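Local coordinates for type III secretion system effector protein ExoU (Pseudomonas fluorescens, PDB 4QMK) that probably acts as an injected type III effector phospholipase of the patatin family, targeted to host plasma membranes through a phosphatidylinositol 4,5-bisphosphate-binding domain, at residues P66-S72 / D330-K336; V97-S103 / K241-T246; L483-E489 / K502-L507; G524-N528 / A560-M564. All blocks are in the same frame, centred on the assembly; numbering follows the deposited sequence.

Contact 1 (P66-S72 / D330-K336); sequences PAHLVLS and DEALIVK
The imidazole of His68, whose CB lies 4.4 Å from Ala332 CB, has Val70 CG2 over one face, 3.6 Å above the ring plane and shifted toward its rim. Its NE2 is hydrogen-bonded to Ser101 OG on the next strand. The carboxylate of Glu331 belongs to a chain bent at chi2 (82°), which sets CG 4.0 Å from Pro66 CA and leaves OE2 to a salt bridge with Arg429. The backbones pair in parallel from here on. Leu333 N donates to His68 O, Leu333 O accepts from Val70 N at 2.8 Å, and Val335 N donates to Val70 O; Ala67 N starts the series on Glu331 O. These are central strands of the patatin-like alpha/beta sheet, and 68-72 leads into a glycine-rich turn, probably the oxyanion-hole loop as in other patatins. On the face carrying Leu69, Leu71, Leu333 and Val335, Leu69 CD1 reaches past its own pair to Val335 CG2 (3.9 Å), which also has Leu71 CD2 at 4.0 Å; helix 81-90 packs onto all four. On the other face, Val70 and Ile334 lie alongside, Val70 CB to Ile334 CG1 4.1 Å.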
loop_
_atom_site.group_PDB
_atom_site.type_symbol
_atom_site.label_atom_id
_atom_site.label_comp_id
_atom_site.label_asym_id
_atom_site.label_seq_id
_atom_site.Cartn_x
_atom_site.Cartn_y
_atom_site.Cartn_z
ATOM N N PRO A 66 -0.238 -33.139 8.096
ATOM C CA PRO A 66 -0.647 -31.745 8.277
ATOM C C PRO A 66 0.013 -30.718 7.378
ATOM O O PRO A 66 1.218 -30.684 7.278
ATOM C CB PRO A 66 -0.291 -31.451 9.720
ATOM C CG PRO A 66 -0.340 -32.764 10.377
ATOM C CD PRO A 66 0.158 -33.754 9.361
ATOM N N ALA A 67 -0.827 -29.921 6.709
ATOM C CA ALA A 67 -0.398 -28.804 5.874
ATOM C C ALA A 67 -0.634 -27.444 6.575
ATOM O O ALA A 67 0.012 -26.451 6.261
ATOM C CB ALA A 67 -1.141 -28.832 4.562
ATOM N N HIS A 68 -1.542 -27.406 7.529
ATOM C CA HIS A 68 -1.810 -26.188 8.244
ATOM C C HIS A 68 -1.685 -26.440 9.772
ATOM O O HIS A 68 -2.288 -27.338 10.312
ATOM C CB HIS A 68 -3.207 -25.728 7.817
ATOM C CG HIS A 68 -3.614 -24.400 8.345
ATOM N ND1 HIS A 68 -4.861 -23.867 8.117
ATOM C CD2 HIS A 68 -2.955 -23.489 9.090
ATOM C CE1 HIS A 68 -4.946 -22.677 8.689
ATOM N NE2 HIS A 68 -3.811 -22.433 9.309
ATOM N N LEU A 69 -0.866 -25.677 10.445
ATOM C CA LEU A 69 -0.705 -25.791 11.906
ATOM C C LEU A 69 -1.425 -24.591 12.488
ATOM O O LEU A 69 -1.135 -23.445 12.113
ATOM C CB LEU A 69 0.763 -25.769 12.270
ATOM C CG LEU A 69 1.157 -25.780 13.730
ATOM C CD1 LEU A 69 0.588 -26.970 14.501
ATOM C CD2 LEU A 69 2.680 -25.830 13.803
ATOM N N VAL A 70 -2.401 -24.829 13.347
ATOM C CA VAL A 70 -3.147 -23.721 13.920
ATOM C C VAL A 70 -2.881 -23.669 15.399
ATOM O O VAL A 70 -3.179 -24.630 16.095
ATOM C CB VAL A 70 -4.692 -23.905 13.715
ATOM C CG1 VAL A 70 -5.452 -22.735 14.282
ATOM C CG2 VAL A 70 -5.033 -24.059 12.229
ATOM N N LEU A 71 -2.391 -22.549 15.894
ATOM C CA LEU A 71 -2.125 -22.370 17.371
ATOM C C LEU A 71 -3.131 -21.425 18.024
ATOM O O LEU A 71 -3.069 -20.231 17.810
ATOM C CB LEU A 71 -0.689 -21.838 17.595
ATOM C CG LEU A 71 0.397 -22.611 16.842
ATOM C CD1 LEU A 71 1.768 -22.092 17.112
ATOM C CD2 LEU A 71 0.348 -24.062 17.244
ATOM N N SER A 72 -4.019 -21.955 18.858
ATOM C CA SER A 72 -5.058 -21.153 19.562
ATOM C C SER A 72 -4.489 -20.738 20.872
ATOM O O SER A 72 -4.744 -21.325 21.890
ATOM C CB SER A 72 -6.273 -22.040 19.760
ATOM O OG SER A 72 -6.470 -22.798 18.574
ATOM N N ASP A 330 -7.449 -31.101 2.666
ATOM C CA ASP A 330 -6.326 -30.669 3.465
ATOM C C ASP A 330 -6.443 -31.150 4.898
ATOM O O ASP A 330 -7.519 -31.323 5.425
ATOM C CB ASP A 330 -6.218 -29.152 3.452
ATOM C CG ASP A 330 -5.699 -28.624 2.139
ATOM O OD1 ASP A 330 -4.485 -28.856 1.846
ATOM O OD2 ASP A 330 -6.501 -27.962 1.423
ATOM N N GLU A 331 -5.305 -31.382 5.509
ATOM C CA GLU A 331 -5.272 -31.783 6.871
ATOM C C GLU A 331 -4.739 -30.590 7.683
ATOM O O GLU A 331 -3.793 -29.888 7.264
ATOM C CB GLU A 331 -4.378 -33.007 7.020
ATOM C CG GLU A 331 -4.214 -33.523 8.451
ATOM C CD GLU A 331 -5.343 -34.410 8.958
ATOM O OE1 GLU A 331 -6.347 -34.589 8.246
ATOM O OE2 GLU A 331 -5.207 -34.930 10.090
ATOM N N ALA A 332 -5.352 -30.356 8.835
ATOM C CA ALA A 332 -4.861 -29.369 9.739
ATOM C C ALA A 332 -4.406 -30.060 11.041
ATOM O O ALA A 332 -4.765 -31.222 11.296
ATOM C CB ALA A 332 -5.950 -28.388 10.051
ATOM N N LEU A 333 -3.612 -29.354 11.831
ATOM C CA LEU A 333 -3.349 -29.771 13.182
ATOM C C LEU A 333 -3.727 -28.527 13.965
ATOM O O LEU A 333 -3.133 -27.451 13.779
ATOM C CB LEU A 333 -1.879 -30.122 13.401
ATOM C CG LEU A 333 -1.523 -30.500 14.833
ATOM C CD1 LEU A 333 -2.299 -31.700 15.316
ATOM C CD2 LEU A 333 -0.056 -30.861 14.856
ATOM N N ILE A 334 -4.739 -28.636 14.810
ATOM C CA ILE A 334 -5.241 -27.482 15.517
ATOM C C ILE A 334 -4.876 -27.713 16.914
ATOM O O ILE A 334 -5.253 -28.732 17.482
ATOM C CB ILE A 334 -6.786 -27.387 15.362
ATOM C CG1 ILE A 334 -7.115 -27.204 13.881
ATOM C CG2 ILE A 334 -7.322 -26.237 16.192
ATOM C CD1 ILE A 334 -8.579 -27.483 13.480
ATOM N N VAL A 335 -4.163 -26.805 17.521
ATOM C CA VAL A 335 -3.599 -27.099 18.891
ATOM C C VAL A 335 -4.277 -26.292 19.931
ATOM O O VAL A 335 -4.172 -25.087 19.903
ATOM C CB VAL A 335 -2.108 -26.794 18.935
ATOM C CG1 VAL A 335 -1.532 -27.177 20.276
ATOM C CG2 VAL A 335 -1.407 -27.568 17.831
ATOM N N LYS A 336 -5.037 -26.968 20.799
ATOM C CA LYS A 336 -5.742 -26.346 21.918
ATOM C C LYS A 336 -5.236 -26.832 23.260
ATOM O O LYS A 336 -4.530 -27.817 23.362
ATOM C CB LYS A 336 -7.226 -26.668 21.864
ATOM C CG LYS A 336 -7.932 -25.861 20.820
ATOM C CD LYS A 336 -9.399 -26.214 20.665
ATOM C CE LYS A 336 -9.961 -25.390 19.492
ATOM N NZ LYS A 336 -11.431 -25.519 19.241
#

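Contact 2 (V97-S103 / K241-T246); sequences VKVVSGS and KQLNIT
Strands 99-103 and 242-246 run parallel, their axes 15° apart and 4.7 Å at closest approach, with Val99 beside Gln242 and Ser103 beside Thr246. Hydrogen bonds pass alternately from one strand to the other: Gln242 N to Lys98 O, Val100 N to Gln242 O, Asn244 N to Val100 O, Gly102 N to Asn244 O and Thr246 N to Gly102 O. A water also donates to Lys98 O and accepts from Gln242 NE2, bridging the two segments where the pairing begins. There too, Lys241 folds back, bent at chi2 (80°) and chi4 (64°), so that its NZ donates to Val97 O at 2.6 Å; the same ammonium group bonds to Pro238 O. The aliphatic part of this lysine crosses Val100, and Lys241 CB lies 3.8 Å from Val100 CG2. Leu243 CD1 comes to 3.3 Å from Val100 O. On the face of Val99, Ser101 and Asn244, the asparagine side chain spans two neighbours: Asn244 ND2 lies 3.5 Å from Val99 CG1 and Asn244 CB 3.4 Å from Ser101 OG. Its OD1 is held by Asn261, and Ser101 OG turns to His68. The opposite face, with Val100, Leu243 and Ile245, is covered by helix 107-114, and helix 270-278 adds to the cover over the latter two. Gly102, without a side chain beside Ile245, is the first glycine of a GxSxG sequence. Strand 99-103 followed by helix 107-114 is therefore consistent with the nucleophile elbow of patatin-like phospholipases, with Ser104 the probable nucleophile.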
loop_
_atom_site.group_PDB
_atom_site.type_symbol
_atom_site.label_atom_id
_atom_site.label_comp_id
_atom_site.label_asym_id
_atom_site.label_seq_id
_atom_site.Cartn_x
_atom_site.Cartn_y
_atom_site.Cartn_z
ATOM N N VAL A 97 4.383 -28.880 6.592
ATOM C CA VAL A 97 3.489 -27.862 7.042
ATOM C C VAL A 97 3.701 -26.700 6.078
ATOM O O VAL A 97 4.795 -26.373 5.773
ATOM C CB VAL A 97 3.790 -27.414 8.498
ATOM C CG1 VAL A 97 2.976 -26.194 8.833
ATOM C CG2 VAL A 97 3.473 -28.523 9.493
ATOM N N LYS A 98 2.639 -26.081 5.606
ATOM C CA LYS A 98 2.744 -24.972 4.646
ATOM C C LYS A 98 2.377 -23.605 5.213
ATOM O O LYS A 98 2.836 -22.594 4.741
ATOM C CB LYS A 98 1.781 -25.211 3.498
ATOM C CG LYS A 98 1.976 -26.493 2.756
ATOM C CD LYS A 98 3.348 -26.542 2.100
ATOM C CE LYS A 98 3.435 -27.751 1.184
ATOM N NZ LYS A 98 4.764 -27.826 0.565
ATOM N N VAL A 99 1.467 -23.586 6.163
ATOM C CA VAL A 99 0.947 -22.360 6.665
ATOM C C VAL A 99 0.830 -22.519 8.157
ATOM O O VAL A 99 0.369 -23.564 8.660
ATOM C CB VAL A 99 -0.469 -22.139 6.142
ATOM C CG1 VAL A 99 -0.940 -20.737 6.438
ATOM C CG2 VAL A 99 -0.536 -22.399 4.663
ATOM N N VAL A 100 1.237 -21.505 8.881
ATOM C CA VAL A 100 1.093 -21.555 10.306
ATOM C C VAL A 100 0.170 -20.428 10.738
ATOM O O VAL A 100 0.396 -19.280 10.375
ATOM C CB VAL A 100 2.446 -21.408 10.994
ATOM C CG1 VAL A 100 2.267 -21.518 12.507
ATOM C CG2 VAL A 100 3.374 -22.470 10.470
ATOM N N SER A 101 -0.852 -20.753 11.515
ATOM C CA SER A 101 -1.727 -19.704 12.027
ATOM C C SER A 101 -1.609 -19.595 13.509
ATOM O O SER A 101 -1.512 -20.603 14.226
ATOM C CB SER A 101 -3.166 -19.998 11.674
ATOM O OG SER A 101 -3.296 -20.023 10.274
ATOM N N GLY A 102 -1.652 -18.385 13.995
ATOM C CA GLY A 102 -1.521 -18.187 15.421
ATOM C C GLY A 102 -2.544 -17.236 15.893
ATOM O O GLY A 102 -2.702 -16.170 15.328
ATOM N N SER A 103 -3.250 -17.605 16.930
ATOM C CA SER A 103 -4.311 -16.740 17.444
ATOM C C SER A 103 -3.978 -16.126 18.763
ATOM O O SER A 103 -3.346 -16.756 19.612
ATOM C CB SER A 103 -5.609 -17.496 17.598
ATOM O OG SER A 103 -6.356 -16.757 18.512
ATOM N N LYS A 241 7.378 -20.773 6.303
ATOM C CA LYS A 241 5.967 -20.997 6.098
ATOM C C LYS A 241 5.169 -19.729 5.907
ATOM O O LYS A 241 5.509 -18.694 6.428
ATOM C CB LYS A 241 5.427 -21.646 7.344
ATOM C CG LYS A 241 5.704 -23.119 7.477
ATOM C CD LYS A 241 7.078 -23.496 7.954
ATOM C CE LYS A 241 7.231 -25.012 8.092
ATOM N NZ LYS A 241 7.112 -25.772 6.812
ATOM N N GLN A 242 4.057 -19.798 5.221
ATOM C CA GLN A 242 3.204 -18.608 5.195
ATOM C C GLN A 242 2.636 -18.445 6.579
ATOM O O GLN A 242 2.602 -19.413 7.357
ATOM C CB GLN A 242 2.086 -18.739 4.206
ATOM C CG GLN A 242 2.565 -18.975 2.804
ATOM C CD GLN A 242 1.421 -19.259 1.898
ATOM O OE1 GLN A 242 0.388 -18.602 1.953
ATOM N NE2 GLN A 242 1.566 -20.267 1.101
ATOM N N LEU A 243 2.179 -17.245 6.891
ATOM C CA LEU A 243 1.733 -16.970 8.252
ATOM C C LEU A 243 0.431 -16.222 8.272
ATOM O O LEU A 243 0.256 -15.291 7.483
ATOM C CB LEU A 243 2.791 -16.145 8.968
ATOM C CG LEU A 243 2.470 -15.602 10.374
ATOM C CD1 LEU A 243 2.332 -16.742 11.361
ATOM C CD2 LEU A 243 3.575 -14.682 10.820
ATOM N N ASN A 244 -0.466 -16.648 9.170
ATOM C CA ASN A 244 -1.671 -15.920 9.517
ATOM C C ASN A 244 -1.621 -15.612 10.968
ATOM O O ASN A 244 -1.527 -16.502 11.793
ATOM C CB ASN A 244 -2.901 -16.785 9.391
ATOM C CG ASN A 244 -3.321 -16.939 8.020
ATOM O OD1 ASN A 244 -3.902 -16.056 7.458
ATOM N ND2 ASN A 244 -2.998 -18.044 7.448
ATOM N N ILE A 245 -1.788 -14.361 11.298
ATOM C CA ILE A 245 -1.935 -13.968 12.644
ATOM C C ILE A 245 -3.379 -13.469 12.802
ATOM O O ILE A 245 -3.880 -12.661 12.010
ATOM C CB ILE A 245 -0.917 -12.917 12.992
ATOM C CG1 ILE A 245 0.413 -13.587 13.002
ATOM C CG2 ILE A 245 -1.226 -12.308 14.364
ATOM C CD1 ILE A 245 1.520 -12.750 13.622
ATOM N N THR A 246 -4.038 -13.953 13.833
ATOM C CA THR A 246 -5.451 -13.699 14.022
ATOM C C THR A 246 -5.800 -13.322 15.420
ATOM O O THR A 246 -5.066 -13.599 16.343
ATOM C CB THR A 246 -6.203 -14.985 13.672
ATOM O OG1 THR A 246 -5.958 -15.266 12.287
ATOM C CG2 THR A 246 -7.673 -14.831 13.860
HETATM O O HOH W 1 3.984 -21.991 1.900
#

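Contact 3 (L483-E489 / K502-L507); sequences LDTAIAE and KLASAL
Leu503 and Ala486 meet inside an antiparallel helical hairpin: helix 464-491, a short connection, and helix 501-513 coming back beside it. The local axes are 8.8 Å apart at closest approach, with N-to-C directions at 166°. Leu503 makes its closest contacts through one methyl. With CG anti to the backbone N (chi1 -162°), its CD1 enters between three side chains of the facing helix, 3.4 Å from both Ala486 CB and Ile487 CD1 and 3.8 Å from Leu483 CD1. One turn further along, Ala506 CB sits 3.8 Å from Leu483 CD1, and Leu507 CD2 reaches that same methyl at 4.1 Å. Ala486 and Ala506 both point toward the other helix, and their small size lets the backbones come near. Toward solvent, the aliphatic part of Lys502 runs over Ala486 and on to Glu489, where Lys502 CD lies 4.3 Å from Glu489 CG; the opposite charges there, Lys502 NZ and Glu489 OE2, stay 4.7 Å apart, near but not in contact. Phe535 and Leu538 of helix 533-544 press on Leu483, and Leu538 also on Ile487, adding a third helix to the pair. Such aliphatic packing across an antiparallel pair is characteristic of an all-helical bundle.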
loop_
_atom_site.group_PDB
_atom_site.type_symbol
_atom_site.label_atom_id
_atom_site.label_comp_id
_atom_site.label_asym_id
_atom_site.label_seq_id
_atom_site.Cartn_x
_atom_site.Cartn_y
_atom_site.Cartn_z
ATOM N N LEU A 483 -2.319 -24.255 -23.905
ATOM C CA LEU A 483 -3.081 -23.023 -23.634
ATOM C C LEU A 483 -2.229 -22.083 -22.861
ATOM O O LEU A 483 -2.181 -20.895 -23.179
ATOM C CB LEU A 483 -4.364 -23.304 -22.848
ATOM C CG LEU A 483 -5.201 -22.091 -22.555
ATOM C CD1 LEU A 483 -5.623 -21.465 -23.867
ATOM C CD2 LEU A 483 -6.414 -22.462 -21.730
ATOM N N ASP A 484 -1.585 -22.587 -21.810
ATOM C CA ASP A 484 -0.697 -21.739 -21.020
ATOM C C ASP A 484 0.370 -21.109 -21.926
ATOM O O ASP A 484 0.658 -19.913 -21.822
ATOM C CB ASP A 484 -0.024 -22.533 -19.901
ATOM C CG ASP A 484 0.863 -21.667 -19.032
ATOM O OD1 ASP A 484 0.338 -20.808 -18.281
ATOM O OD2 ASP A 484 2.079 -21.839 -19.100
ATOM N N THR A 485 0.934 -21.916 -22.821
ATOM C CA THR A 485 1.961 -21.431 -23.735
ATOM C C THR A 485 1.446 -20.326 -24.629
ATOM O O THR A 485 2.113 -19.318 -24.823
ATOM C CB THR A 485 2.537 -22.560 -24.609
ATOM O OG1 THR A 485 3.399 -23.389 -23.815
ATOM C CG2 THR A 485 3.350 -21.989 -25.775
ATOM N N ALA A 486 0.266 -20.507 -25.195
ATOM C CA ALA A 486 -0.276 -19.482 -26.068
ATOM C C ALA A 486 -0.479 -18.152 -25.343
ATOM O O ALA A 486 -0.336 -17.113 -25.945
ATOM C CB ALA A 486 -1.565 -19.957 -26.701
ATOM N N ILE A 487 -0.825 -18.196 -24.047
ATOM C CA ILE A 487 -1.000 -16.994 -23.239
ATOM C C ILE A 487 0.372 -16.348 -23.059
ATOM O O ILE A 487 0.504 -15.146 -23.232
ATOM C CB ILE A 487 -1.563 -17.283 -21.829
ATOM C CG1 ILE A 487 -2.865 -18.101 -21.835
ATOM C CG2 ILE A 487 -1.793 -15.987 -21.082
ATOM C CD1 ILE A 487 -4.099 -17.335 -22.247
ATOM N N ALA A 488 1.386 -17.131 -22.663
ATOM C CA ALA A 488 2.771 -16.629 -22.562
ATOM C C ALA A 488 3.233 -15.955 -23.859
ATOM O O ALA A 488 3.794 -14.885 -23.812
ATOM C CB ALA A 488 3.732 -17.755 -22.197
ATOM N N GLU A 489 2.966 -16.587 -25.001
ATOM C CA GLU A 489 3.288 -16.044 -26.331
ATOM C C GLU A 489 2.647 -14.691 -26.573
ATOM O O GLU A 489 3.300 -13.770 -26.999
ATOM C CB GLU A 489 2.789 -16.970 -27.453
ATOM C CG GLU A 489 3.299 -18.419 -27.449
ATOM C CD GLU A 489 4.749 -18.568 -27.848
ATOM O OE1 GLU A 489 5.332 -17.556 -28.293
ATOM O OE2 GLU A 489 5.310 -19.697 -27.704
ATOM N N LYS A 502 -3.288 -18.369 -32.212
ATOM C CA LYS A 502 -2.744 -19.540 -31.534
ATOM C C LYS A 502 -3.542 -19.855 -30.249
ATOM O O LYS A 502 -3.648 -21.009 -29.829
ATOM C CB LYS A 502 -1.258 -19.307 -31.250
ATOM C CG LYS A 502 -0.509 -20.523 -30.699
ATOM C CD LYS A 502 1.001 -20.295 -30.606
ATOM C CE LYS A 502 1.694 -20.457 -31.953
ATOM N NZ LYS A 502 3.091 -19.953 -31.875
ATOM N N LEU A 503 -4.132 -18.829 -29.654
ATOM C CA LEU A 503 -4.941 -19.001 -28.447
ATOM C C LEU A 503 -6.338 -19.557 -28.777
ATOM O O LEU A 503 -6.834 -20.444 -28.091
ATOM C CB LEU A 503 -5.067 -17.667 -27.710
ATOM C CG LEU A 503 -5.501 -17.776 -26.272
ATOM C CD1 LEU A 503 -4.302 -18.315 -25.505
ATOM C CD2 LEU A 503 -5.926 -16.441 -25.701
ATOM N N ALA A 504 -6.981 -19.000 -29.793
ATOM C CA ALA A 504 -8.217 -19.559 -30.311
ATOM C C ALA A 504 -7.982 -21.019 -30.616
ATOM O O ALA A 504 -8.856 -21.844 -30.383
ATOM C CB ALA A 504 -8.652 -18.857 -31.589
ATOM N N SER A 505 -6.817 -21.347 -31.144
ATOM C CA SER A 505 -6.564 -22.731 -31.521
ATOM C C SER A 505 -6.506 -23.615 -30.298
ATOM O O SER A 505 -7.166 -24.673 -30.262
ATOM C CB SER A 505 -5.319 -22.879 -32.429
ATOM O OG SER A 505 -4.931 -24.244 -32.518
ATOM N N ALA A 506 -5.742 -23.204 -29.293
ATOM C CA ALA A 506 -5.714 -23.951 -28.010
ATOM C C ALA A 506 -7.084 -24.079 -27.337
ATOM O O ALA A 506 -7.355 -25.097 -26.735
ATOM C CB ALA A 506 -4.735 -23.342 -27.053
ATOM N N LEU A 507 -7.973 -23.110 -27.461
ATOM C CA LEU A 507 -9.319 -23.298 -26.871
ATOM C C LEU A 507 -10.157 -24.293 -27.675
ATOM O O LEU A 507 -10.929 -25.105 -27.101
ATOM C CB LEU A 507 -10.088 -21.953 -26.657
ATOM C CG LEU A 507 -9.447 -21.007 -25.622
ATOM C CD1 LEU A 507 -9.849 -19.554 -25.851
ATOM C CD2 LEU A 507 -9.752 -21.482 -24.204
#

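Contact 4 (G524-N528 / A560-M564); sequences GKRLN and AVAEM
Hydrogen bonding centres on the side-chain amide of Asn528, whose ND2 joins the segments. It donates to Ala560 O at 3.1 Å in a nearly straight bond (176°), and to Gly524 O, four residues back, at 2.9 Å. Both acceptors lie in the amide plane, which fixes the rotation of the group. Ala560 O serves two donors, since Met564 N of its own helix reaches it from the opposite face of the carbonyl plane. Van der Waals contacts surround this grip. Asn528 OD1 rests 3.2 Å from Met564 CA, and Ala560 CB lies 3.3 Å from Gly524 O and 3.8 Å from Leu527 CB. With no side chain on Gly524, the alpha carbons of Gly524 and Ala560 approach to 3.9 Å. Lys525, bent at chi2 and chi4, meets the carboxylate of Glu563 through its methylenes, not its ammonium group: Lys525 CD lies 3.5 Å from Glu563 CD. Lys525 NZ stays 4.6 Å from Glu563 OE2, and it is OE1 that forms a salt bridge, with Arg567. Leu539 of helix 533-544 packs on Asn528, Ala560 and Met564, while Leu480 of helix 464-491 touches Leu527, wedging the end of 524-528 among three helices.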
loop_
_atom_site.group_PDB
_atom_site.type_symbol
_atom_site.label_atom_id
_atom_site.label_comp_id
_atom_site.label_asym_id
_atom_site.label_seq_id
_atom_site.Cartn_x
_atom_site.Cartn_y
_atom_site.Cartn_z
ATOM N N GLY A 524 -12.904 -26.632 -17.163
ATOM C CA GLY A 524 -13.185 -25.272 -16.731
ATOM C C GLY A 524 -12.696 -24.995 -15.299
ATOM O O GLY A 524 -12.226 -23.900 -14.993
ATOM N N LYS A 525 -12.796 -26.000 -14.431
ATOM C CA LYS A 525 -12.246 -25.884 -13.084
ATOM C C LYS A 525 -10.764 -25.757 -13.174
ATOM O O LYS A 525 -10.174 -25.018 -12.414
ATOM C CB LYS A 525 -12.489 -27.112 -12.198
ATOM C CG LYS A 525 -13.888 -27.679 -12.058
ATOM C CD LYS A 525 -14.809 -26.765 -11.377
ATOM C CE LYS A 525 -16.210 -27.355 -11.358
ATOM N NZ LYS A 525 -16.263 -28.531 -10.475
ATOM N N ARG A 526 -10.124 -26.532 -14.048
ATOM C CA ARG A 526 -8.607 -26.510 -14.108
ATOM C C ARG A 526 -8.106 -25.177 -14.533
ATOM O O ARG A 526 -7.060 -24.725 -14.074
ATOM C CB ARG A 526 -8.046 -27.571 -15.020
ATOM C CG ARG A 526 -8.375 -29.013 -14.628
ATOM C CD ARG A 526 -7.972 -29.460 -13.229
ATOM N NE ARG A 526 -8.572 -28.801 -12.036
ATOM C CZ ARG A 526 -9.741 -29.095 -11.461
ATOM N NH1 ARG A 526 -10.084 -28.465 -10.329
ATOM N NH2 ARG A 526 -10.580 -29.987 -11.997
ATOM N N LEU A 527 -8.902 -24.504 -15.355
ATOM C CA LEU A 527 -8.586 -23.137 -15.731
ATOM C C LEU A 527 -8.658 -22.185 -14.554
ATOM O O LEU A 527 -8.168 -21.054 -14.708
ATOM C CB LEU A 527 -9.500 -22.628 -16.860
ATOM C CG LEU A 527 -8.989 -22.892 -18.244
ATOM C CD1 LEU A 527 -8.801 -24.362 -18.463
ATOM C CD2 LEU A 527 -9.957 -22.390 -19.271
ATOM N N ASN A 528 -9.326 -22.576 -13.446
ATOM C CA ASN A 528 -9.410 -21.726 -12.235
ATOM C C ASN A 528 -8.332 -22.089 -11.184
ATOM O O ASN A 528 -8.422 -21.673 -10.037
ATOM C CB ASN A 528 -10.789 -21.745 -11.556
ATOM C CG ASN A 528 -11.848 -20.942 -12.306
ATOM O OD1 ASN A 528 -12.129 -19.796 -11.960
ATOM N ND2 ASN A 528 -12.478 -21.549 -13.283
ATOM N N ALA A 560 -15.531 -21.999 -17.426
ATOM C CA ALA A 560 -14.532 -21.615 -16.468
ATOM C C ALA A 560 -14.878 -20.243 -15.918
ATOM O O ALA A 560 -14.675 -19.990 -14.741
ATOM C CB ALA A 560 -13.188 -21.569 -17.132
ATOM N N VAL A 561 -15.471 -19.392 -16.766
ATOM C CA VAL A 561 -15.880 -18.042 -16.378
ATOM C C VAL A 561 -17.022 -18.101 -15.379
ATOM O O VAL A 561 -17.030 -17.341 -14.417
ATOM C CB VAL A 561 -16.303 -17.212 -17.607
ATOM C CG1 VAL A 561 -17.103 -15.965 -17.251
ATOM C CG2 VAL A 561 -15.068 -16.828 -18.393
ATOM N N ALA A 562 -18.006 -18.966 -15.640
ATOM C CA ALA A 562 -19.105 -19.194 -14.709
ATOM C C ALA A 562 -18.557 -19.791 -13.370
ATOM O O ALA A 562 -19.011 -19.444 -12.294
ATOM C CB ALA A 562 -20.138 -20.117 -15.325
ATOM N N GLU A 563 -17.569 -20.664 -13.458
ATOM C CA GLU A 563 -16.938 -21.216 -12.257
ATOM C C GLU A 563 -16.185 -20.120 -11.467
ATOM O O GLU A 563 -16.203 -20.112 -10.245
ATOM C CB GLU A 563 -15.995 -22.313 -12.637
ATOM C CG GLU A 563 -15.254 -22.966 -11.496
ATOM C CD GLU A 563 -16.107 -23.621 -10.442
ATOM O OE1 GLU A 563 -15.594 -23.719 -9.302
ATOM O OE2 GLU A 563 -17.242 -24.028 -10.729
ATOM N N MET A 564 -15.580 -19.181 -12.184
ATOM C CA MET A 564 -14.868 -18.114 -11.560
ATOM C C MET A 564 -15.800 -17.244 -10.750
ATOM O O MET A 564 -15.475 -16.865 -9.620
ATOM C CB MET A 564 -14.162 -17.227 -12.578
ATOM C CG MET A 564 -13.235 -16.196 -11.949
ATOM S SD MET A 564 -12.670 -14.920 -13.101
ATOM C CE MET A 564 -14.281 -14.293 -13.577
#

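Overall arrangement
Contacts 1 and 2 share one mixed sheet, where strands 68-72 and 99-103 are neighbours; their centres are 9 Å apart and they touch directly. Along the chain contact 2 is nested within the loop closed by contact 1, so strands distant in sequence assemble the core of the patatin-like domain, with its probable nucleophile elbow. Contacts 3 and 4 follow later, in series, in a helical region. Their centres are 16 Å apart, and helices 501-513 and 517-526 link them in succession. Contact 4 lies nearer the sheet, its centre 29 Å from that of contact 1, against 40 Å for contact 3. The helical packing thus lies to one side of the sheet, with no direct touch between these contacts and contacts 1 and 2.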